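Local coordinates for DNA polymerase III beta subunit (Streptococcus pyogenes, PDB 2AVT), which probably encircles duplex DNA as a ring-shaped dimer and tethers the replicative polymerase to its template, so that synthesis stays processive, at residues A[166-169]-A[175-178]; A[129-134]-A[232-237]; A[185-190]-A[254-259]; A[149-154]-A[334-339]. All blocks are in the same frame, centred on the assembly; numbering follows the deposited sequence.

In the fold
From the N terminus, the connection 129-134 opens interaction 2, which closes when strand 230-234 is reached and fastens that connection to the sheet shared by the N-terminal and central domains. Before then the turn 149-154 opens interaction 4, which closes only at helix 331-339 in the C-terminal domain, so the two loops cross. The hairpin of interaction 1 is nested in both. Interaction 3 starts on the next strand, 184-191, hydrogen-bonded to 174-180, and closes at 254-259; it lies inside the loop of interaction 4 but crosses interaction 2. Interactions 3 and 4 both join central and C-terminal domains, with centres 14 Å apart.

Interaction 1: A[166-169]-A[175-178]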
loop_
_atom_site.group_PDB
_atom_site.type_symbol
_atom_site.label_atom_id
_atom_site.label_comp_id
_atom_site.label_asym_id
_atom_site.label_seq_id
_atom_site.Cartn_x
_atom_site.Cartn_y
_atom_site.Cartn_z
ATOM N N HIS A 166 -19.258 10.652 -21.364
ATOM C CA HIS A 166 -19.882 11.562 -22.328
ATOM C C HIS A 166 -20.538 12.699 -21.557
ATOM O O HIS A 166 -21.404 12.461 -20.720
ATOM C CB HIS A 166 -20.949 10.837 -23.159
ATOM C CG HIS A 166 -21.447 11.633 -24.330
ATOM N ND1 HIS A 166 -22.613 11.327 -24.999
ATOM C CD2 HIS A 166 -20.924 12.710 -24.966
ATOM C CE1 HIS A 166 -22.788 12.181 -25.993
ATOM N NE2 HIS A 166 -21.775 13.030 -25.996
ATOM N N ILE A 167 -20.113 13.928 -21.827
ATOM C CA ILE A 167 -20.676 15.106 -21.159
ATOM C C ILE A 167 -21.276 15.990 -22.247
ATOM O O ILE A 167 -20.572 16.392 -23.174
ATOM C CB ILE A 167 -19.593 15.931 -20.420
ATOM C CG1 ILE A 167 -18.790 15.040 -19.472
ATOM C CG2 ILE A 167 -20.251 17.042 -19.625
ATOM C CD1 ILE A 167 -19.592 14.468 -18.342
ATOM N N VAL A 168 -22.568 16.294 -22.129
ATOM C CA VAL A 168 -23.252 17.113 -23.133
ATOM C C VAL A 168 -24.158 18.203 -22.561
ATOM O O VAL A 168 -24.902 17.968 -21.612
ATOM C CB VAL A 168 -24.149 16.244 -24.052
ATOM C CG1 VAL A 168 -24.771 17.108 -25.141
ATOM C CG2 VAL A 168 -23.350 15.128 -24.658
ATOM N N LEU A 169 -24.087 19.395 -23.144
ATOM C CA LEU A 169 -24.946 20.496 -22.719
ATOM C C LEU A 169 -25.862 20.807 -23.899
ATOM O O LEU A 169 -25.396 21.246 -24.951
ATOM C CB LEU A 169 -24.135 21.741 -22.362
ATOM C CG LEU A 169 -25.027 22.901 -21.898
ATOM C CD1 LEU A 169 -25.762 22.480 -20.631
ATOM C CD2 LEU A 169 -24.198 24.154 -21.649
ATOM N N PHE A 175 -27.738 19.762 -18.913
ATOM C CA PHE A 175 -26.433 19.114 -18.748
ATOM C C PHE A 175 -26.548 17.599 -18.558
ATOM O O PHE A 175 -27.278 17.134 -17.680
ATOM C CB PHE A 175 -25.734 19.729 -17.525
ATOM C CG PHE A 175 -24.342 19.204 -17.267
ATOM C CD1 PHE A 175 -24.150 18.001 -16.608
ATOM C CD2 PHE A 175 -23.234 19.942 -17.632
ATOM C CE1 PHE A 175 -22.874 17.544 -16.314
ATOM C CE2 PHE A 175 -21.955 19.491 -17.339
ATOM C CZ PHE A 175 -21.776 18.292 -16.679
ATOM N N LYS A 176 -25.830 16.827 -19.371
ATOM C CA LYS A 176 -25.857 15.371 -19.216
ATOM C C LYS A 176 -24.445 14.773 -19.152
ATOM O O LYS A 176 -23.580 15.098 -19.958
ATOM C CB LYS A 176 -26.630 14.698 -20.361
ATOM C CG LYS A 176 -26.706 13.177 -20.218
ATOM C CD LYS A 176 -27.356 12.486 -21.416
ATOM C CE LYS A 176 -26.520 12.651 -22.680
ATOM N NZ LYS A 176 -27.148 11.988 -23.863
ATOM N N ALA A 177 -24.224 13.909 -18.170
ATOM C CA ALA A 177 -22.946 13.229 -18.015
ATOM C C ALA A 177 -23.291 11.750 -17.978
ATOM O O ALA A 177 -24.019 11.309 -17.087
ATOM C CB ALA A 177 -22.264 13.643 -16.712
ATOM N N VAL A 178 -22.790 10.991 -18.951
ATOM C CA VAL A 178 -23.060 9.556 -18.998
ATOM C C VAL A 178 -21.823 8.736 -19.356
ATOM O O VAL A 178 -20.959 9.182 -20.112
ATOM C CB VAL A 178 -24.167 9.219 -20.026
ATOM C CG1 VAL A 178 -23.667 9.487 -21.429
ATOM C CG2 VAL A 178 -24.580 7.766 -19.878
#
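The Phe175 ring and the Ile167 side chain meet at a slant, CG2 of Ile167 lying 3.5 Å from CZ of Phe175, while the His166 imidazole has the methyl CG1 of Val178 approaching it obliquely. These rings lie on different faces of an antiparallel beta hairpin, strands 164-170 and 174-180, in the central-domain half of the sheet that continues into the C-terminal domain. Phe175 stands with CG anti to its own nitrogen (chi1 -177°) and shares its face with Ile167, Leu169 and Ala177; helix 139-149 covers it there, Ile145 touching both Phe175 and Ala177. Leu169 brings CD1 to the base of the aromatic side chain. On the other face stand His166, Val168, Lys176 and Val178, where the rings of Tyr249 and His166 meet. Lys176 bends at its third torsion (65°), and its ammonium group ends in a salt bridge with Asp253. The backbones are zipped by two hydrogen-bonded pairs. In the pair His166 with Val178, the bond from His166 N to Val178 O is 2.6 Å and the return bond from Val178 N to His166 O 2.7 Å. In the pair Val168 with Lys176, Val168 N reaches Lys176 O at 2.7 Å, and Lys176 N donates back to Val168 O. Between them, CA of Ile167 brings its hydrogen to Lys176 O at 3.1 Å. In the non-hydrogen-bonded pair Ile167 with Ala177, CD1 of Ile167 lies 3.2 Å from CB of Ala177, closer than usual van der Waals contact.

Interaction 2: A[129-134]-A[232-237]; sequences VSTENP and LFRSEH
Thr131 and Arg234 meet with their side chains at about a right angle: the threonine methyl points at the guanidinium group, approaching it obliquely. Thr131 CG2 is 3.0 Å from both NH1 and NH2 of Arg234 and 3.3 Å from its CZ, shorter than a methyl group would normally allow, so the exact placing of this exposed side chain is doubtful. The hydroxyl lies farther off, OG1 of Thr131 being 3.8 Å from Arg234 NH1. Arg234 leaves its strand fully extended as far as CD and then bends at the third torsion (66°), which swings the guanidinium across toward the threonine. Its polar end is held from elsewhere: NH2 forms a salt bridge with Glu223 on the adjoining strand 221-226. The second pair is purely apolar and looser. Val129 and Leu232 point toward each other, CB of Val129 standing 4.3 Å from Leu232 CD2. Leu232 is buried, whereas Val129 is partly exposed. Phe225 touches Val129, Thr131 and Pro134 of one segment and Arg234 of the other. The segment 129-134 itself is irregular, and it makes its contact through two residues of its first half. This is the link between strand 111-116, in one sheet of the N-terminal domain, and strand 135-138, which edges the sheet shared with the central domain; such a connecting segment, folded back over strand side chains, belongs to the three-domain, head-to-tail architecture of bacterial beta subunits, in which neighbouring domains share continuous sheets.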
loop_
_atom_site.group_PDB
_atom_site.type_symbol
_atom_site.label_atom_id
_atom_site.label_comp_id
_atom_site.label_asym_id
_atom_site.label_seq_id
_atom_site.Cartn_x
_atom_site.Cartn_y
_atom_site.Cartn_z
ATOM N N VAL A 129 -5.821 26.893 -24.999
ATOM C CA VAL A 129 -7.271 26.889 -25.137
ATOM C C VAL A 129 -7.795 28.283 -24.811
ATOM O O VAL A 129 -7.451 28.856 -23.777
ATOM C CB VAL A 129 -7.925 25.875 -24.176
ATOM C CG1 VAL A 129 -9.443 25.969 -24.274
ATOM C CG2 VAL A 129 -7.464 24.467 -24.513
ATOM N N SER A 130 -8.619 28.830 -25.700
ATOM C CA SER A 130 -9.189 30.160 -25.502
ATOM C C SER A 130 -9.827 30.320 -24.123
ATOM O O SER A 130 -10.542 29.435 -23.650
ATOM C CB SER A 130 -10.226 30.446 -26.585
ATOM O OG SER A 130 -11.169 29.393 -26.659
ATOM N N THR A 131 -9.569 31.461 -23.493
ATOM C CA THR A 131 -10.095 31.755 -22.167
ATOM C C THR A 131 -11.319 32.668 -22.225
ATOM O O THR A 131 -11.624 33.372 -21.262
ATOM C CB THR A 131 -9.028 32.443 -21.296
ATOM O OG1 THR A 131 -7.803 31.704 -21.366
ATOM C CG2 THR A 131 -9.483 32.505 -19.852
ATOM N N GLU A 132 -12.020 32.658 -23.353
ATOM C CA GLU A 132 -13.207 33.493 -23.509
ATOM C C GLU A 132 -14.478 32.669 -23.311
ATOM O O GLU A 132 -14.512 31.488 -23.644
ATOM C CB GLU A 132 -13.206 34.143 -24.897
ATOM C CG GLU A 132 -14.379 35.069 -25.163
ATOM C CD GLU A 132 -14.136 35.991 -26.346
ATOM O OE1 GLU A 132 -13.015 35.965 -26.902
ATOM O OE2 GLU A 132 -15.060 36.746 -26.718
ATOM N N ASN A 133 -15.515 33.299 -22.755
ATOM C CA ASN A 133 -16.797 32.635 -22.507
ATOM C C ASN A 133 -16.659 31.361 -21.678
ATOM O O ASN A 133 -16.846 30.255 -22.177
ATOM C CB ASN A 133 -17.482 32.300 -23.833
ATOM C CG ASN A 133 -17.765 33.533 -24.664
ATOM O OD1 ASN A 133 -18.516 34.418 -24.246
ATOM N ND2 ASN A 133 -17.159 33.602 -25.846
ATOM N N PRO A 134 -16.346 31.514 -20.386
ATOM C CA PRO A 134 -16.171 30.405 -19.453
ATOM C C PRO A 134 -17.459 29.847 -18.869
ATOM O O PRO A 134 -18.402 30.593 -18.583
ATOM C CB PRO A 134 -15.302 31.020 -18.372
ATOM C CG PRO A 134 -15.874 32.399 -18.279
ATOM C CD PRO A 134 -16.032 32.798 -19.735
ATOM N N LEU A 232 -10.188 22.588 -20.712
ATOM C CA LEU A 232 -9.365 23.204 -19.685
ATOM C C LEU A 232 -10.204 23.536 -18.455
ATOM O O LEU A 232 -11.220 24.225 -18.559
ATOM C CB LEU A 232 -8.726 24.489 -20.225
ATOM C CG LEU A 232 -8.194 25.535 -19.231
ATOM C CD1 LEU A 232 -7.039 24.983 -18.396
ATOM C CD2 LEU A 232 -7.738 26.752 -20.011
ATOM N N PHE A 233 -9.797 23.010 -17.303
ATOM C CA PHE A 233 -10.469 23.314 -16.048
ATOM C C PHE A 233 -9.507 24.275 -15.367
ATOM O O PHE A 233 -8.320 23.963 -15.228
ATOM C CB PHE A 233 -10.645 22.065 -15.181
ATOM C CG PHE A 233 -11.522 21.017 -15.786
ATOM C CD1 PHE A 233 -11.001 20.076 -16.658
ATOM C CD2 PHE A 233 -12.867 20.948 -15.460
ATOM C CE1 PHE A 233 -11.801 19.089 -17.180
ATOM C CE2 PHE A 233 -13.674 19.961 -15.982
ATOM C CZ PHE A 233 -13.143 19.031 -16.841
ATOM N N ARG A 234 -10.000 25.431 -14.936
ATOM C CA ARG A 234 -9.136 26.424 -14.321
ATOM C C ARG A 234 -9.642 27.076 -13.035
ATOM O O ARG A 234 -10.797 27.502 -12.942
ATOM C CB ARG A 234 -8.828 27.527 -15.342
ATOM C CG ARG A 234 -7.736 28.480 -14.910
ATOM C CD ARG A 234 -7.511 29.582 -15.930
ATOM N NE ARG A 234 -8.670 30.462 -16.049
ATOM C CZ ARG A 234 -8.716 31.531 -16.838
ATOM N NH1 ARG A 234 -7.666 31.855 -17.578
ATOM N NH2 ARG A 234 -9.813 32.275 -16.891
ATOM N N SER A 235 -8.755 27.140 -12.046
ATOM C CA SER A 235 -9.033 27.778 -10.768
ATOM C C SER A 235 -8.102 28.980 -10.751
ATOM O O SER A 235 -7.506 29.316 -11.773
ATOM C CB SER A 235 -8.705 26.841 -9.599
ATOM O OG SER A 235 -7.328 26.511 -9.557
ATOM N N GLU A 236 -7.953 29.627 -9.606
ATOM C CA GLU A 236 -7.075 30.786 -9.532
ATOM C C GLU A 236 -5.607 30.464 -9.824
ATOM O O GLU A 236 -4.937 31.198 -10.537
ATOM C CB GLU A 236 -7.186 31.444 -8.157
ATOM C CG GLU A 236 -8.459 32.251 -7.962
ATOM C CD GLU A 236 -8.622 33.329 -9.020
ATOM O OE1 GLU A 236 -7.615 33.995 -9.350
ATOM O OE2 GLU A 236 -9.752 33.520 -9.519
ATOM N N HIS A 237 -5.105 29.360 -9.290
ATOM C CA HIS A 237 -3.699 29.029 -9.511
ATOM C C HIS A 237 -3.445 27.723 -10.240
ATOM O O HIS A 237 -2.292 27.356 -10.471
ATOM C CB HIS A 237 -2.963 29.011 -8.170
ATOM C CG HIS A 237 -3.149 30.261 -7.373
ATOM N ND1 HIS A 237 -3.943 30.316 -6.247
ATOM C CD2 HIS A 237 -2.697 31.522 -7.577
ATOM C CE1 HIS A 237 -3.975 31.557 -5.793
ATOM N NE2 HIS A 237 -3.227 32.307 -6.583
#

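Interaction 3: A[185-190]-A[254-259]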
loop_
_atom_site.group_PDB
_atom_site.type_symbol
_atom_site.label_atom_id
_atom_site.label_comp_id
_atom_site.label_asym_id
_atom_site.label_seq_id
_atom_site.Cartn_x
_atom_site.Cartn_y
_atom_site.Cartn_z
ATOM N N MET A 185 -24.342 1.150 -17.031
ATOM C CA MET A 185 -24.313 2.558 -17.396
ATOM C C MET A 185 -24.699 3.438 -16.223
ATOM O O MET A 185 -25.451 3.013 -15.355
ATOM C CB MET A 185 -25.293 2.764 -18.554
ATOM C CG MET A 185 -25.552 4.204 -18.928
ATOM S SD MET A 185 -26.830 4.283 -20.212
ATOM C CE MET A 185 -28.263 4.146 -19.221
ATOM N N SER A 186 -24.183 4.662 -16.224
ATOM C CA SER A 186 -24.460 5.633 -15.177
ATOM C C SER A 186 -24.695 6.990 -15.829
ATOM O O SER A 186 -23.906 7.426 -16.683
ATOM C CB SER A 186 -23.278 5.727 -14.217
ATOM O OG SER A 186 -23.621 6.526 -13.103
ATOM N N GLN A 187 -25.781 7.652 -15.426
ATOM C CA GLN A 187 -26.150 8.957 -15.981
ATOM C C GLN A 187 -26.570 10.012 -14.949
ATOM O O GLN A 187 -27.316 9.732 -14.008
ATOM C CB GLN A 187 -27.289 8.786 -16.981
ATOM C CG GLN A 187 -27.817 10.091 -17.554
ATOM C CD GLN A 187 -29.186 9.924 -18.188
ATOM O OE1 GLN A 187 -30.199 9.770 -17.493
ATOM N NE2 GLN A 187 -29.221 9.936 -19.506
ATOM N N ARG A 188 -26.097 11.235 -15.161
ATOM C CA ARG A 188 -26.416 12.349 -14.279
ATOM C C ARG A 188 -26.946 13.506 -15.123
ATOM O O ARG A 188 -26.281 13.963 -16.051
ATOM C CB ARG A 188 -25.167 12.798 -13.507
ATOM C CG ARG A 188 -25.399 13.935 -12.507
ATOM C CD ARG A 188 -26.285 13.502 -11.331
ATOM N NE ARG A 188 -26.617 14.619 -10.442
ATOM C CZ ARG A 188 -25.755 15.211 -9.618
ATOM N NH1 ARG A 188 -24.497 14.797 -9.552
ATOM N NH2 ARG A 188 -26.150 16.233 -8.870
ATOM N N LEU A 189 -28.151 13.970 -14.801
ATOM C CA LEU A 189 -28.753 15.086 -15.523
ATOM C C LEU A 189 -28.856 16.275 -14.586
ATOM O O LEU A 189 -29.209 16.132 -13.420
ATOM C CB LEU A 189 -30.153 14.729 -16.021
ATOM C CG LEU A 189 -30.327 13.504 -16.912
ATOM C CD1 LEU A 189 -31.778 13.459 -17.381
ATOM C CD2 LEU A 189 -29.386 13.567 -18.105
ATOM N N ILE A 190 -28.539 17.447 -15.104
ATOM C CA ILE A 190 -28.602 18.662 -14.316
ATOM C C ILE A 190 -29.088 19.767 -15.231
ATOM O O ILE A 190 -28.814 19.743 -16.431
ATOM C CB ILE A 190 -27.201 19.032 -13.764
ATOM C CG1 ILE A 190 -26.785 18.025 -12.691
ATOM C CG2 ILE A 190 -27.209 20.435 -13.199
ATOM C CD1 ILE A 190 -25.415 18.295 -12.097
ATOM N N ARG A 254 -31.402 6.219 -25.892
ATOM C CA ARG A 254 -32.218 5.124 -26.400
ATOM C C ARG A 254 -32.140 3.871 -25.536
ATOM O O ARG A 254 -32.752 2.855 -25.861
ATOM C CB ARG A 254 -31.801 4.794 -27.832
ATOM N N LEU A 255 -31.396 3.945 -24.435
ATOM C CA LEU A 255 -31.247 2.803 -23.537
ATOM C C LEU A 255 -32.064 2.943 -22.257
ATOM O O LEU A 255 -32.260 1.968 -21.532
ATOM C CB LEU A 255 -29.771 2.598 -23.173
ATOM C CG LEU A 255 -28.841 2.072 -24.271
ATOM C CD1 LEU A 255 -27.421 1.982 -23.741
ATOM C CD2 LEU A 255 -29.320 0.705 -24.733
ATOM N N LEU A 256 -32.533 4.154 -21.972
ATOM C CA LEU A 256 -33.323 4.382 -20.768
ATOM C C LEU A 256 -34.614 3.568 -20.825
ATOM O O LEU A 256 -35.294 3.538 -21.853
ATOM C CB LEU A 256 -33.644 5.871 -20.615
ATOM C CG LEU A 256 -32.427 6.783 -20.442
ATOM C CD1 LEU A 256 -32.880 8.227 -20.300
ATOM C CD2 LEU A 256 -31.637 6.351 -19.220
ATOM N N MET A 257 -34.946 2.910 -19.718
ATOM C CA MET A 257 -36.144 2.084 -19.656
ATOM C C MET A 257 -37.389 2.886 -19.295
ATOM O O MET A 257 -37.400 3.644 -18.326
ATOM C CB MET A 257 -35.945 0.942 -18.653
ATOM C CG MET A 257 -35.786 1.384 -17.206
ATOM S SD MET A 257 -37.264 1.097 -16.192
ATOM C CE MET A 257 -36.940 -0.580 -15.591
ATOM N N THR A 258 -38.439 2.706 -20.089
ATOM C CA THR A 258 -39.704 3.399 -19.881
ATOM C C THR A 258 -40.289 3.063 -18.512
ATOM O O THR A 258 -39.977 3.717 -17.516
ATOM C CB THR A 258 -40.726 3.002 -20.962
ATOM O OG1 THR A 258 -40.121 3.114 -22.256
ATOM C CG2 THR A 258 -41.950 3.908 -20.899
ATOM N N GLU A 259 -41.133 2.038 -18.463
ATOM C CA GLU A 259 -41.758 1.634 -17.208
ATOM C C GLU A 259 -41.017 0.502 -16.518
ATOM O O GLU A 259 -39.975 0.044 -16.981
ATOM C CB GLU A 259 -43.211 1.205 -17.443
ATOM C CG GLU A 259 -44.154 2.331 -17.863
ATOM C CD GLU A 259 -45.604 1.877 -17.957
ATOM O OE1 GLU A 259 -46.202 1.537 -16.908
ATOM O OE2 GLU A 259 -46.145 1.855 -19.084
#
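Met185 reaches toward Leu255 and Leu256 from strand 184-191. Its CB points at the loop and CG continues straight out, anti to the backbone nitrogen (chi1 171°), with the second torsion also extended, so SD arrives near Leu255, 4.3 Å from that residue's CD1. A turn at the last torsion (82°) then carries CE to the other leucine, where it meets Leu256 CD2 at 4.0 Å. Sulfur and methyl therefore serve different partners. The strand belongs to the continuous sheet in which 184-191 of the central domain pairs with 367-372 of the C-terminal domain, and 254-259 comes from the connection between strands 238-243 and 262-267; in relatives the hydrophobic pocket for partner-protein peptides lies between these two domains, and this apolar cluster is consistent with it. Two residues along the strand, Gln187 lays its amide beside the isobutyl end of Leu256, the side chains roughly perpendicular. OE1 of Gln187 lies 4.1 Å from Leu256 CD2, and NE2 of Gln187 equally far from Leu256 CD1, both van der Waals contacts. From the flanking strands, Val178 and Leu371 pack against Met185, and Lys176 against Gln187.

Interaction 4: A[149-154]-A[334-339]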
loop_
_atom_site.group_PDB
_atom_site.type_symbol
_atom_site.label_atom_id
_atom_site.label_comp_id
_atom_site.label_asym_id
_atom_site.label_seq_id
_atom_site.Cartn_x
_atom_site.Cartn_y
_atom_site.Cartn_z
ATOM N N THR A 149 -20.032 8.750 -12.303
ATOM C CA THR A 149 -19.993 8.219 -13.662
ATOM C C THR A 149 -18.669 7.624 -14.158
ATOM O O THR A 149 -18.672 6.728 -15.003
ATOM C CB THR A 149 -20.408 9.299 -14.668
ATOM O OG1 THR A 149 -19.470 10.374 -14.608
ATOM C CG2 THR A 149 -21.800 9.840 -14.338
ATOM N N ALA A 150 -17.548 8.111 -13.641
ATOM C CA ALA A 150 -16.232 7.634 -14.075
ATOM C C ALA A 150 -16.055 6.115 -14.102
ATOM O O ALA A 150 -15.628 5.555 -15.110
ATOM C CB ALA A 150 -15.144 8.265 -13.213
ATOM N N PHE A 151 -16.392 5.457 -13.001
ATOM C CA PHE A 151 -16.252 4.004 -12.877
ATOM C C PHE A 151 -17.006 3.163 -13.911
ATOM O O PHE A 151 -16.623 2.023 -14.181
ATOM C CB PHE A 151 -16.689 3.571 -11.474
ATOM C CG PHE A 151 -18.172 3.670 -11.243
ATOM C CD1 PHE A 151 -19.013 2.609 -11.560
ATOM C CD2 PHE A 151 -18.733 4.835 -10.733
ATOM C CE1 PHE A 151 -20.380 2.704 -11.376
ATOM C CE2 PHE A 151 -20.105 4.937 -10.546
ATOM C CZ PHE A 151 -20.928 3.870 -10.869
ATOM N N ALA A 152 -18.074 3.709 -14.485
ATOM C CA ALA A 152 -18.872 2.964 -15.457
ATOM C C ALA A 152 -18.270 2.886 -16.860
ATOM O O ALA A 152 -18.664 2.033 -17.659
ATOM C CB ALA A 152 -20.280 3.548 -15.525
ATOM N N ALA A 153 -17.327 3.769 -17.166
ATOM C CA ALA A 153 -16.700 3.767 -18.481
ATOM C C ALA A 153 -15.934 2.471 -18.722
ATOM O O ALA A 153 -15.578 1.758 -17.781
ATOM C CB ALA A 153 -15.763 4.959 -18.623
ATOM N N SER A 154 -15.684 2.172 -19.992
ATOM C CA SER A 154 -14.962 0.962 -20.368
ATOM C C SER A 154 -13.446 1.154 -20.314
ATOM O O SER A 154 -12.931 2.238 -20.589
ATOM C CB SER A 154 -15.366 0.525 -21.780
ATOM O OG SER A 154 -14.710 -0.673 -22.150
ATOM N N LEU A 334 -23.398 -4.329 -9.450
ATOM C CA LEU A 334 -24.301 -3.788 -8.447
ATOM C C LEU A 334 -23.495 -3.182 -7.306
ATOM O O LEU A 334 -23.821 -2.102 -6.800
ATOM C CB LEU A 334 -25.219 -4.887 -7.905
ATOM C CG LEU A 334 -26.224 -4.437 -6.840
ATOM C CD1 LEU A 334 -27.005 -3.217 -7.345
ATOM C CD2 LEU A 334 -27.168 -5.578 -6.517
ATOM N N ILE A 335 -22.436 -3.882 -6.905
ATOM C CA ILE A 335 -21.573 -3.410 -5.832
ATOM C C ILE A 335 -21.055 -2.011 -6.149
ATOM O O ILE A 335 -21.150 -1.103 -5.329
ATOM C CB ILE A 335 -20.382 -4.379 -5.615
ATOM C CG1 ILE A 335 -20.912 -5.748 -5.167
ATOM C CG2 ILE A 335 -19.421 -3.810 -4.568
ATOM C CD1 ILE A 335 -19.838 -6.780 -4.894
ATOM N N GLU A 336 -20.521 -1.834 -7.349
ATOM C CA GLU A 336 -20.000 -0.544 -7.760
ATOM C C GLU A 336 -21.092 0.533 -7.874
ATOM O O GLU A 336 -20.855 1.704 -7.563
ATOM C CB GLU A 336 -19.237 -0.703 -9.078
ATOM C CG GLU A 336 -17.849 -1.318 -8.871
ATOM C CD GLU A 336 -17.158 -1.715 -10.158
ATOM O OE1 GLU A 336 -17.259 -0.969 -11.151
ATOM O OE2 GLU A 336 -16.491 -2.774 -10.168
ATOM N N SER A 337 -22.289 0.140 -8.308
ATOM C CA SER A 337 -23.394 1.090 -8.421
ATOM C C SER A 337 -23.805 1.569 -7.032
ATOM O O SER A 337 -24.105 2.745 -6.834
ATOM C CB SER A 337 -24.598 0.446 -9.115
ATOM O OG SER A 337 -24.384 0.340 -10.515
ATOM N N LEU A 338 -23.810 0.653 -6.071
ATOM C CA LEU A 338 -24.187 0.992 -4.706
ATOM C C LEU A 338 -23.130 1.877 -4.037
ATOM O O LEU A 338 -23.451 2.755 -3.236
ATOM C CB LEU A 338 -24.412 -0.291 -3.899
ATOM C CG LEU A 338 -25.550 -1.173 -4.447
ATOM C CD1 LEU A 338 -25.596 -2.513 -3.721
ATOM C CD2 LEU A 338 -26.879 -0.432 -4.292
ATOM N N LYS A 339 -21.866 1.656 -4.380
ATOM C CA LYS A 339 -20.795 2.446 -3.798
ATOM C C LYS A 339 -20.972 3.899 -4.227
ATOM O O LYS A 339 -20.660 4.821 -3.473
ATOM C CB LYS A 339 -19.434 1.906 -4.260
ATOM C CG LYS A 339 -18.239 2.539 -3.561
ATOM C CD LYS A 339 -16.946 1.790 -3.874
ATOM C CE LYS A 339 -15.759 2.405 -3.145
ATOM N NZ LYS A 339 -14.502 1.621 -3.361
#
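A small van der Waals contact, an aromatic face laid against a helix turn, joins Phe151 to Glu336 and Ser337 where the central and C-terminal domains of the ring-forming subunit adjoin. Phe151 sits in the short 3-10 turn after helix 139-149, a turn closed by Ala152 N bonding to Thr149 O; its partners lie on helix 331-339. Phe151 adopts the first torsion that sets CG between backbone nitrogen and carbonyl carbon (71°), which turns the ring outward to the helix. The carbonyl oxygen of Glu336 stands over one face, with CE1 and CZ of Phe151 each 4.0 Å from it. Phe151 and Glu336 run past each other in opposite directions, and the carboxylate plane is turned 80° from that of the ring. That carboxylate is engaged elsewhere: OE1 of Glu336 forms a salt bridge with Arg184, whose NH2 also makes a weak hydrogen bond to Phe151 O, so the same arginine touches both sides of the contact. Ser337 turns its hydroxyl to Gln370 and to Tyr333 O, while Gln370 also touches Phe151. CD1 of Phe151 lies 4.0 Å from OE1 of Glu336 and 4.1 Å from CB of the same glutamate.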